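Local coordinates for adhesion G-protein coupled receptor G6 (Danio rerio, PDB 6V55) that binds calcium in its multidomain extracellular region and, as an adhesion G-protein coupled receptor, probably signals in myelination, at residues 162-167 with 271-276; 388-393 with 399-404; 515-520 with 545-550. One frame throughout, in Å; residues are numbered along the deposited sequence.

Contact 1 (162-167 with 271-276)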
loop_
_atom_site.group_PDB
_atom_site.type_symbol
_atom_site.label_atom_id
_atom_site.label_comp_id
_atom_site.label_asym_id
_atom_site.label_seq_id
_atom_site.Cartn_x
_atom_site.Cartn_y
_atom_site.Cartn_z
ATOM N N THR A 162 -18.262 45.179 -18.951
ATOM C CA THR A 162 -18.117 45.361 -17.506
ATOM C C THR A 162 -17.173 44.325 -16.899
ATOM O O THR A 162 -17.135 43.176 -17.337
ATOM C CB THR A 162 -19.470 45.263 -16.796
ATOM O OG1 THR A 162 -19.992 43.935 -16.940
ATOM C CG2 THR A 162 -20.458 46.252 -17.375
ATOM N N ILE A 163 -16.430 44.724 -15.858
ATOM C CA ILE A 163 -15.421 43.869 -15.244
ATOM C C ILE A 163 -15.806 43.437 -13.829
ATOM O O ILE A 163 -15.697 42.247 -13.498
ATOM C CB ILE A 163 -14.021 44.536 -15.279
ATOM C CG1 ILE A 163 -13.656 44.821 -16.742
ATOM C CG2 ILE A 163 -12.937 43.669 -14.615
ATOM C CD1 ILE A 163 -12.302 45.437 -16.962
ATOM N N PHE A 164 -16.279 44.356 -12.977
ATOM C CA PHE A 164 -17.023 43.911 -11.791
ATOM C C PHE A 164 -18.155 44.884 -11.492
ATOM O O PHE A 164 -18.156 46.025 -11.965
ATOM C CB PHE A 164 -16.138 43.700 -10.537
ATOM C CG PHE A 164 -15.376 44.921 -10.068
ATOM C CD1 PHE A 164 -15.915 45.784 -9.109
ATOM C CD2 PHE A 164 -14.076 45.152 -10.521
ATOM C CE1 PHE A 164 -15.198 46.882 -8.666
ATOM C CE2 PHE A 164 -13.337 46.240 -10.055
ATOM C CZ PHE A 164 -13.905 47.117 -9.151
ATOM N N THR A 165 -19.117 44.421 -10.688
ATOM C CA THR A 165 -20.289 45.221 -10.331
ATOM C C THR A 165 -20.696 44.974 -8.883
ATOM O O THR A 165 -21.007 43.840 -8.497
ATOM C CB THR A 165 -21.467 44.925 -11.263
ATOM O OG1 THR A 165 -21.100 45.266 -12.599
ATOM C CG2 THR A 165 -22.698 45.738 -10.859
ATOM N N LEU A 166 -20.719 46.047 -8.095
ATOM C CA LEU A 166 -21.275 46.064 -6.744
ATOM C C LEU A 166 -22.616 46.797 -6.785
ATOM O O LEU A 166 -22.662 48.013 -7.008
ATOM C CB LEU A 166 -20.310 46.746 -5.781
ATOM C CG LEU A 166 -20.756 47.022 -4.346
ATOM C CD1 LEU A 166 -21.296 45.773 -3.662
ATOM C CD2 LEU A 166 -19.597 47.630 -3.570
ATOM N N SER A 167 -23.702 46.051 -6.607
ATOM C CA SER A 167 -25.045 46.602 -6.509
ATOM C C SER A 167 -25.485 46.546 -5.054
ATOM O O SER A 167 -25.132 45.617 -4.328
ATOM C CB SER A 167 -26.030 45.815 -7.379
ATOM O OG SER A 167 -25.421 45.369 -8.585
ATOM N N TYR A 271 -8.784 36.366 -12.731
ATOM C CA TYR A 271 -7.979 35.577 -11.805
ATOM C C TYR A 271 -7.580 36.473 -10.646
ATOM O O TYR A 271 -7.274 37.646 -10.863
ATOM C CB TYR A 271 -6.726 34.994 -12.501
ATOM C CG TYR A 271 -5.704 34.347 -11.583
ATOM C CD1 TYR A 271 -4.417 34.897 -11.409
ATOM C CD2 TYR A 271 -6.020 33.188 -10.897
ATOM C CE1 TYR A 271 -3.475 34.283 -10.548
ATOM C CE2 TYR A 271 -5.109 32.572 -10.047
ATOM C CZ TYR A 271 -3.836 33.117 -9.866
ATOM O OH TYR A 271 -2.934 32.495 -9.004
ATOM N N ASN A 272 -7.619 35.909 -9.429
ATOM C CA ASN A 272 -7.082 36.510 -8.193
ATOM C C ASN A 272 -7.785 37.819 -7.791
ATOM O O ASN A 272 -7.147 38.794 -7.373
ATOM C CB ASN A 272 -5.560 36.687 -8.261
ATOM C CG ASN A 272 -4.910 36.454 -6.920
ATOM O OD1 ASN A 272 -5.531 35.891 -6.012
ATOM N ND2 ASN A 272 -3.670 36.900 -6.773
ATOM N N PHE A 273 -9.122 37.817 -7.866
ATOM C CA PHE A 273 -9.917 38.992 -7.513
ATOM C C PHE A 273 -9.963 39.145 -5.995
ATOM O O PHE A 273 -10.484 38.273 -5.287
ATOM C CB PHE A 273 -11.333 38.881 -8.084
ATOM C CG PHE A 273 -12.136 40.167 -8.004
ATOM C CD1 PHE A 273 -12.932 40.456 -6.886
ATOM C CD2 PHE A 273 -12.131 41.053 -9.058
ATOM C CE1 PHE A 273 -13.662 41.624 -6.812
ATOM C CE2 PHE A 273 -12.873 42.225 -8.992
ATOM C CZ PHE A 273 -13.641 42.507 -7.867
ATOM N N ARG A 274 -9.445 40.268 -5.502
ATOM C CA ARG A 274 -9.370 40.541 -4.074
ATOM C C ARG A 274 -9.796 41.983 -3.799
ATOM O O ARG A 274 -9.687 42.855 -4.662
ATOM C CB ARG A 274 -7.950 40.286 -3.522
ATOM C CG ARG A 274 -7.384 38.864 -3.695
ATOM C CD ARG A 274 -5.854 38.855 -3.647
ATOM N NE ARG A 274 -5.241 39.281 -4.906
ATOM C CZ ARG A 274 -3.981 39.711 -5.019
ATOM N NH1 ARG A 274 -3.199 39.775 -3.938
ATOM N NH2 ARG A 274 -3.506 40.092 -6.211
ATOM N N LEU A 275 -10.291 42.221 -2.578
ATOM C CA LEU A 275 -10.819 43.516 -2.148
ATOM C C LEU A 275 -10.390 43.806 -0.716
ATOM O O LEU A 275 -10.372 42.906 0.126
ATOM C CB LEU A 275 -12.350 43.545 -2.245
ATOM C CG LEU A 275 -13.135 44.817 -1.915
ATOM C CD1 LEU A 275 -12.645 45.995 -2.740
ATOM C CD2 LEU A 275 -14.597 44.549 -2.175
ATOM N N TRP A 276 -10.070 45.067 -0.441
ATOM C CA TRP A 276 -9.586 45.502 0.862
ATOM C C TRP A 276 -10.349 46.732 1.339
ATOM O O TRP A 276 -10.943 47.470 0.551
ATOM C CB TRP A 276 -8.101 45.873 0.829
ATOM C CG TRP A 276 -7.113 44.755 0.765
ATOM C CD1 TRP A 276 -6.420 44.205 1.813
ATOM C CD2 TRP A 276 -6.651 44.090 -0.416
ATOM N NE1 TRP A 276 -5.570 43.224 1.356
ATOM C CE2 TRP A 276 -5.691 43.137 -0.008
ATOM C CE3 TRP A 276 -6.954 44.206 -1.782
ATOM C CZ2 TRP A 276 -5.039 42.304 -0.917
ATOM C CZ3 TRP A 276 -6.296 43.380 -2.692
ATOM C CH2 TRP A 276 -5.355 42.440 -2.255
#
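Phe164 and Phe273 meet ring to ring across the interior of the pentraxin-family domain, a jelly-roll-like sandwich in which strand 161-167 belongs to one antiparallel sheet and strand 268-276 to the other. The hydroxyls of Thr162 and, further on, Thr165 bond to the chain at 252-255, and between them the chain turns a corner at Ile163. Ile163 and Phe164 both pair with Phe177 in a classic beta bulge. Phe164 then points inward. Its CG stands between the backbone N and the carbonyl carbon (chi1 59°), which presents a ring face to the opposing sheet. Phe273 arrives rim first, placing CE2 3.5 Å from Phe164 CD2 and CZ 3.7 Å from Phe164 CG. The result is an offset edge-to-face pair with planes at 71° and ring centroids 5.3 Å apart. Val148 and Leu249 also touch both rings. The two backbones stay well separated, with the CA atoms of Phe164 and Phe273 9.6 Å apart. Cohesion here is therefore apolar, with the hydrogen-rich rim of one ring set against the pi face of the other and burial of both rings joining the sheets.

Contact 2 (388-393 with 399-404). Unlike the reference sequence in segment 399-404: Ile402 (reference Thr).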
loop_
_atom_site.group_PDB
_atom_site.type_symbol
_atom_site.label_atom_id
_atom_site.label_comp_id
_atom_site.label_asym_id
_atom_site.label_seq_id
_atom_site.Cartn_x
_atom_site.Cartn_y
_atom_site.Cartn_z
ATOM N N GLN A 388 7.756 -3.882 -42.282
ATOM C CA GLN A 388 6.778 -4.931 -42.008
ATOM C C GLN A 388 5.917 -5.311 -43.191
ATOM O O GLN A 388 5.602 -6.485 -43.355
ATOM C CB GLN A 388 5.853 -4.502 -40.882
ATOM C CG GLN A 388 6.487 -4.541 -39.558
ATOM C CD GLN A 388 5.445 -4.558 -38.488
ATOM O OE1 GLN A 388 5.466 -5.417 -37.609
ATOM N NE2 GLN A 388 4.496 -3.620 -38.564
ATOM N N LEU A 389 5.520 -4.347 -44.006
ATOM C CA LEU A 389 4.504 -4.530 -45.029
ATOM C C LEU A 389 4.888 -3.612 -46.167
ATOM O O LEU A 389 5.251 -2.458 -45.917
ATOM C CB LEU A 389 3.137 -4.172 -44.460
ATOM C CG LEU A 389 1.711 -4.374 -44.970
ATOM C CD1 LEU A 389 1.362 -3.339 -45.991
ATOM C CD2 LEU A 389 1.460 -5.687 -45.538
ATOM N N ILE A 390 4.854 -4.117 -47.399
ATOM C CA ILE A 390 5.121 -3.265 -48.551
ATOM C C ILE A 390 4.115 -3.615 -49.637
ATOM O O ILE A 390 3.974 -4.780 -50.020
ATOM C CB ILE A 390 6.584 -3.348 -49.047
ATOM C CG1 ILE A 390 6.799 -2.551 -50.327
ATOM C CG2 ILE A 390 7.127 -4.763 -49.164
ATOM C CD1 ILE A 390 8.279 -2.225 -50.553
ATOM N N THR A 391 3.343 -2.627 -50.047
ATOM C CA THR A 391 2.285 -2.775 -51.035
ATOM C C THR A 391 2.486 -1.712 -52.094
ATOM O O THR A 391 2.571 -0.537 -51.738
ATOM C CB THR A 391 0.908 -2.544 -50.390
ATOM O OG1 THR A 391 0.708 -3.358 -49.227
ATOM C CG2 THR A 391 -0.131 -2.907 -51.344
ATOM N N VAL A 392 2.497 -2.081 -53.387
ATOM C CA VAL A 392 2.472 -1.018 -54.401
ATOM C C VAL A 392 1.066 -0.448 -54.501
ATOM O O VAL A 392 0.079 -1.073 -54.069
ATOM C CB VAL A 392 2.921 -1.486 -55.804
ATOM C CG1 VAL A 392 4.377 -1.990 -55.832
ATOM C CG2 VAL A 392 1.944 -2.443 -56.417
ATOM N N LEU A 393 0.956 0.749 -55.085
ATOM C CA LEU A 393 -0.338 1.362 -55.317
ATOM C C LEU A 393 -0.595 1.406 -56.818
ATOM O O LEU A 393 -0.508 0.369 -57.494
ATOM C CB LEU A 393 -0.374 2.738 -54.660
ATOM C CG LEU A 393 0.099 2.658 -53.189
ATOM C CD1 LEU A 393 0.374 3.991 -52.504
ATOM C CD2 LEU A 393 -0.831 1.755 -52.355
ATOM N N THR A 399 5.267 2.558 -53.621
ATOM C CA THR A 399 4.863 1.670 -52.541
ATOM C C THR A 399 4.426 2.449 -51.310
ATOM O O THR A 399 4.969 3.513 -50.994
ATOM C CB THR A 399 5.984 0.743 -52.094
ATOM O OG1 THR A 399 7.158 1.529 -51.816
ATOM C CG2 THR A 399 6.272 -0.207 -53.158
ATOM N N ARG A 400 3.464 1.858 -50.602
ATOM C CA ARG A 400 3.163 2.157 -49.213
ATOM C C ARG A 400 3.904 1.146 -48.363
ATOM O O ARG A 400 3.730 -0.062 -48.545
ATOM C CB ARG A 400 1.670 2.065 -48.940
ATOM C CG ARG A 400 1.338 2.389 -47.493
ATOM C CD ARG A 400 -0.157 2.226 -47.169
ATOM N NE ARG A 400 -1.046 2.530 -48.294
ATOM C CZ ARG A 400 -1.397 3.762 -48.681
ATOM N NH1 ARG A 400 -0.920 4.833 -48.051
ATOM N NH2 ARG A 400 -2.215 3.926 -49.719
ATOM N N GLN A 401 4.723 1.631 -47.439
ATOM C CA GLN A 401 5.598 0.788 -46.635
ATOM C C GLN A 401 5.251 1.004 -45.170
ATOM O O GLN A 401 5.026 2.142 -44.755
ATOM C CB GLN A 401 7.073 1.122 -46.908
ATOM C CG GLN A 401 7.508 0.943 -48.372
ATOM C CD GLN A 401 8.976 1.277 -48.594
ATOM O OE1 GLN A 401 9.748 1.363 -47.641
ATOM N NE2 GLN A 401 9.366 1.470 -49.851
ATOM N N ILE A 402 5.175 -0.077 -44.392
ATOM C CA ILE A 402 4.852 0.008 -42.975
ATOM C C ILE A 402 6.071 -0.460 -42.197
ATOM O O ILE A 402 6.559 -1.578 -42.408
ATOM C CB ILE A 402 3.599 -0.800 -42.606
ATOM C CG1 ILE A 402 2.413 -0.313 -43.431
ATOM C CG2 ILE A 402 3.281 -0.618 -41.143
ATOM C CD1 ILE A 402 1.070 -0.899 -43.059
ATOM N N TYR A 403 6.554 0.405 -41.296
ATOM C CA TYR A 403 7.761 0.204 -40.509
ATOM C C TYR A 403 7.413 0.119 -39.033
ATOM O O TYR A 403 6.488 0.787 -38.559
ATOM C CB TYR A 403 8.757 1.354 -40.717
ATOM C CG TYR A 403 9.486 1.291 -42.033
ATOM C CD1 TYR A 403 10.748 0.712 -42.118
ATOM C CD2 TYR A 403 8.907 1.788 -43.190
ATOM C CE1 TYR A 403 11.424 0.636 -43.321
ATOM C CE2 TYR A 403 9.572 1.728 -44.398
ATOM C CZ TYR A 403 10.829 1.147 -44.457
ATOM O OH TYR A 403 11.493 1.067 -45.660
ATOM N N LEU A 404 8.178 -0.688 -38.307
ATOM C CA LEU A 404 8.086 -0.778 -36.856
ATOM C C LEU A 404 9.386 -0.255 -36.258
ATOM O O LEU A 404 10.458 -0.760 -36.600
ATOM C CB LEU A 404 7.843 -2.221 -36.437
ATOM C CG LEU A 404 7.648 -2.496 -34.958
ATOM C CD1 LEU A 404 6.385 -1.830 -34.457
ATOM C CD2 LEU A 404 7.574 -3.999 -34.789
#
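Gln388 and Leu389 share one acceptor, Ile402 O, in a classic beta bulge on the antiparallel hairpin of strands 380-392 and 399-410 in the SEA domain. The Gln388 N bond to Ile402 O is short, 2.6 Å, and nearly straight, whereas Leu389 N reaches the same oxygen only weakly. Past the bulge the ladder is regular. Ile402 N donates to Leu389 O at 2.8 Å, and Thr391 and Arg400 exchange bonds in both directions, Thr391 N to Arg400 O and Arg400 N to Thr391 O. Between these pairs, Gln401 CA makes a CA-H...O contact with Leu389 O at 3.3 Å. On one face Leu389 and Ile402 (Thr in the reference sequence) run side by side, CD1 to CD1. On the other, Ile390 CD1 lies alongside the amide of Gln401, and Ile390 CG1 packs on Thr399 CG2. At the non-hydrogen-bonded pair Val392-Thr399 the side chains diverge, though Val392 CG1 still meets Thr399 CG2. The Gln401 amide is gripped at both ends: NE2 gives a bond of 3.0 Å to Thr399 OG1, nearly in the amide plane, and OE1 receives Tyr403 OH at 2.7 Å. Thr399 OG1 is also hydrogen-bonded to Thr356 OG1, tying this polar chain to the neighbouring loop. Arg400 extends from the backbone with CG anti to N (chi1 -179°) and bends at chi3; NH1 forms a salt bridge with Asp439. Leu393 CD1 lies over one face of the guanidinium, and Leu393 CD2 comes 3.7 Å from Arg400 NH2.

Contact 3 (515-520 with 545-550)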
loop_
_atom_site.group_PDB
_atom_site.type_symbol
_atom_site.label_atom_id
_atom_site.label_comp_id
_atom_site.label_asym_id
_atom_site.label_seq_id
_atom_site.Cartn_x
_atom_site.Cartn_y
_atom_site.Cartn_z
ATOM N N GLU A 515 25.509 -22.339 15.421
ATOM C CA GLU A 515 25.486 -20.888 15.294
ATOM C C GLU A 515 24.323 -20.373 14.460
ATOM O O GLU A 515 23.843 -19.261 14.718
ATOM C CB GLU A 515 26.816 -20.392 14.721
ATOM C CG GLU A 515 27.833 -20.058 15.821
ATOM C CD GLU A 515 28.393 -21.301 16.517
ATOM O OE1 GLU A 515 28.664 -22.305 15.803
ATOM O OE2 GLU A 515 28.562 -21.269 17.767
ATOM N N ASN A 516 23.827 -21.155 13.502
ATOM C CA ASN A 516 22.689 -20.715 12.710
ATOM C C ASN A 516 21.362 -21.360 13.121
ATOM O O ASN A 516 20.352 -21.081 12.467
ATOM C CB ASN A 516 22.978 -20.914 11.214
ATOM C CG ASN A 516 22.700 -22.316 10.721
ATOM O OD1 ASN A 516 23.029 -23.292 11.378
ATOM N ND2 ASN A 516 22.132 -22.419 9.522
ATOM N N ALA A 517 21.337 -22.182 14.200
ATOM C CA ALA A 517 20.125 -22.913 14.595
ATOM C C ALA A 517 19.010 -21.979 15.051
ATOM O O ALA A 517 17.832 -22.214 14.739
ATOM C CB ALA A 517 20.418 -23.901 15.717
ATOM N N MET A 518 19.365 -20.924 15.792
ATOM C CA MET A 518 18.379 -19.934 16.213
ATOM C C MET A 518 17.807 -19.167 15.029
ATOM O O MET A 518 16.616 -18.842 15.030
ATOM C CB MET A 518 19.011 -18.972 17.219
ATOM C CG MET A 518 18.026 -18.299 18.174
ATOM S SD MET A 518 16.722 -19.418 18.707
ATOM C CE MET A 518 15.459 -18.338 19.300
ATOM N N ASP A 519 18.620 -18.925 13.993
ATOM C CA ASP A 519 18.152 -18.178 12.831
ATOM C C ASP A 519 17.239 -19.024 11.949
ATOM O O ASP A 519 16.209 -18.524 11.476
ATOM C CB ASP A 519 19.344 -17.658 12.031
ATOM C CG ASP A 519 18.966 -16.524 11.082
ATOM O OD1 ASP A 519 18.710 -15.393 11.580
ATOM O OD2 ASP A 519 18.926 -16.778 9.842
ATOM N N VAL A 520 17.613 -20.297 11.730
ATOM C CA VAL A 520 16.818 -21.242 10.942
ATOM C C VAL A 520 15.452 -21.476 11.590
ATOM O O VAL A 520 14.413 -21.416 10.917
ATOM C CB VAL A 520 17.587 -22.566 10.787
ATOM C CG1 VAL A 520 16.701 -23.683 10.250
ATOM C CG2 VAL A 520 18.746 -22.390 9.908
ATOM N N MET A 545 13.960 -31.536 12.656
ATOM C CA MET A 545 14.614 -32.725 13.202
ATOM C C MET A 545 16.136 -32.647 13.092
ATOM O O MET A 545 16.846 -33.060 14.019
ATOM C CB MET A 545 14.106 -33.980 12.499
ATOM C CG MET A 545 14.710 -35.295 13.011
ATOM S SD MET A 545 14.467 -35.549 14.791
ATOM C CE MET A 545 13.059 -36.594 14.583
ATOM N N GLU A 546 16.653 -32.090 11.990
ATOM C CA GLU A 546 18.095 -31.900 11.867
ATOM C C GLU A 546 18.594 -30.871 12.871
ATOM O O GLU A 546 19.647 -31.060 13.502
ATOM C CB GLU A 546 18.447 -31.463 10.447
ATOM C CG GLU A 546 18.013 -32.428 9.351
ATOM C CD GLU A 546 18.240 -31.854 7.947
ATOM O OE1 GLU A 546 17.807 -32.495 6.954
ATOM O OE2 GLU A 546 18.852 -30.758 7.838
ATOM N N LEU A 547 17.796 -29.823 13.072
ATOM C CA LEU A 547 18.110 -28.766 14.009
ATOM C C LEU A 547 18.131 -29.275 15.438
ATOM O O LEU A 547 19.026 -28.916 16.201
ATOM C CB LEU A 547 17.081 -27.652 13.868
ATOM C CG LEU A 547 17.305 -26.349 14.614
ATOM C CD1 LEU A 547 16.986 -25.238 13.672
ATOM C CD2 LEU A 547 16.444 -26.239 15.846
ATOM N N VAL A 548 17.149 -30.089 15.825
ATOM C CA VAL A 548 17.077 -30.536 17.214
ATOM C C VAL A 548 18.193 -31.544 17.489
ATOM O O VAL A 548 18.779 -31.555 18.576
ATOM C CB VAL A 548 15.658 -31.076 17.501
ATOM C CG1 VAL A 548 15.566 -31.843 18.815
ATOM C CG2 VAL A 548 14.680 -29.931 17.557
ATOM N N ASN A 549 18.623 -32.273 16.459
ATOM C CA ASN A 549 19.691 -33.251 16.613
ATOM C C ASN A 549 21.063 -32.616 16.766
ATOM O O ASN A 549 21.826 -33.009 17.656
ATOM C CB ASN A 549 19.685 -34.194 15.430
ATOM C CG ASN A 549 18.895 -35.417 15.721
ATOM O OD1 ASN A 549 19.128 -36.074 16.743
ATOM N ND2 ASN A 549 17.909 -35.712 14.878
ATOM N N ILE A 550 21.407 -31.637 15.935
ATOM C CA ILE A 550 22.773 -31.137 16.014
ATOM C C ILE A 550 22.960 -30.053 17.078
ATOM O O ILE A 550 24.086 -29.878 17.563
ATOM C CB ILE A 550 23.271 -30.686 14.624
ATOM C CG1 ILE A 550 24.789 -30.889 14.513
ATOM C CG2 ILE A 550 22.890 -29.257 14.316
ATOM C CD1 ILE A 550 25.302 -30.994 13.081
#
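Leu547 meets Ala517 and Val520 in a small, buried apolar contact between two helices, at the start of helix 517-527 and near the end of helix 534-550. All three residues turn CB toward the other helix. Leu547 does most of the touching, with CG anti to the backbone N (chi1 -172°), which carries its branched end across to the other helix. There CD1 lies 3.3 Å from Ala517 O and 3.8 Å from Val520 CG1, touching both the carbonyl of the first turn and the valine three residues on. Leu547 CG itself rests 4.1 Å from Ala517 CB. The alanine's small side chain is consistent with the close approach, 6.2 Å between the CA atoms of Ala517 and Leu547. Helices 517-527, 534-550, 555-568 and 573-593 form a bundle followed in the chain by beta sheets, consistent with the helical subdomain of a GAIN domain, as in other adhesion receptors. With an alanine here in place of Leu547, CG and both terminal methyls are gone, and Ala517 CB and Val520 CG1 would probably be left facing a gap between the helices. The first turn is held by its own backbone, Val520 N donating to Asn516 O at 2.9 Å. Val561 of helix 555-568 also touches Leu547, and Ile510 of the preceding loop packs on Val520.

In the fold
The three contacts lie in separate parts of an extended chain, their centres 61 to 80 Å apart, and share no element. Contacts 1 and 3 are buried and apolar, with no backbone pairing between their segments: aromatic rings between two sheets in the first, aliphatic groups between two helices in the third, where a methyl also meets a carbonyl; they stand on opposite sides of the chain's centre. Contact 2 is different in kind: it pairs neighbouring strands of one sheet, 380-392 being an outermost strand, and it is held chiefly by backbone hydrogen bonds, with several exposed side chains. It buries 613 Å², against 98 Å² in contact 1 and 133 Å² in contact 3.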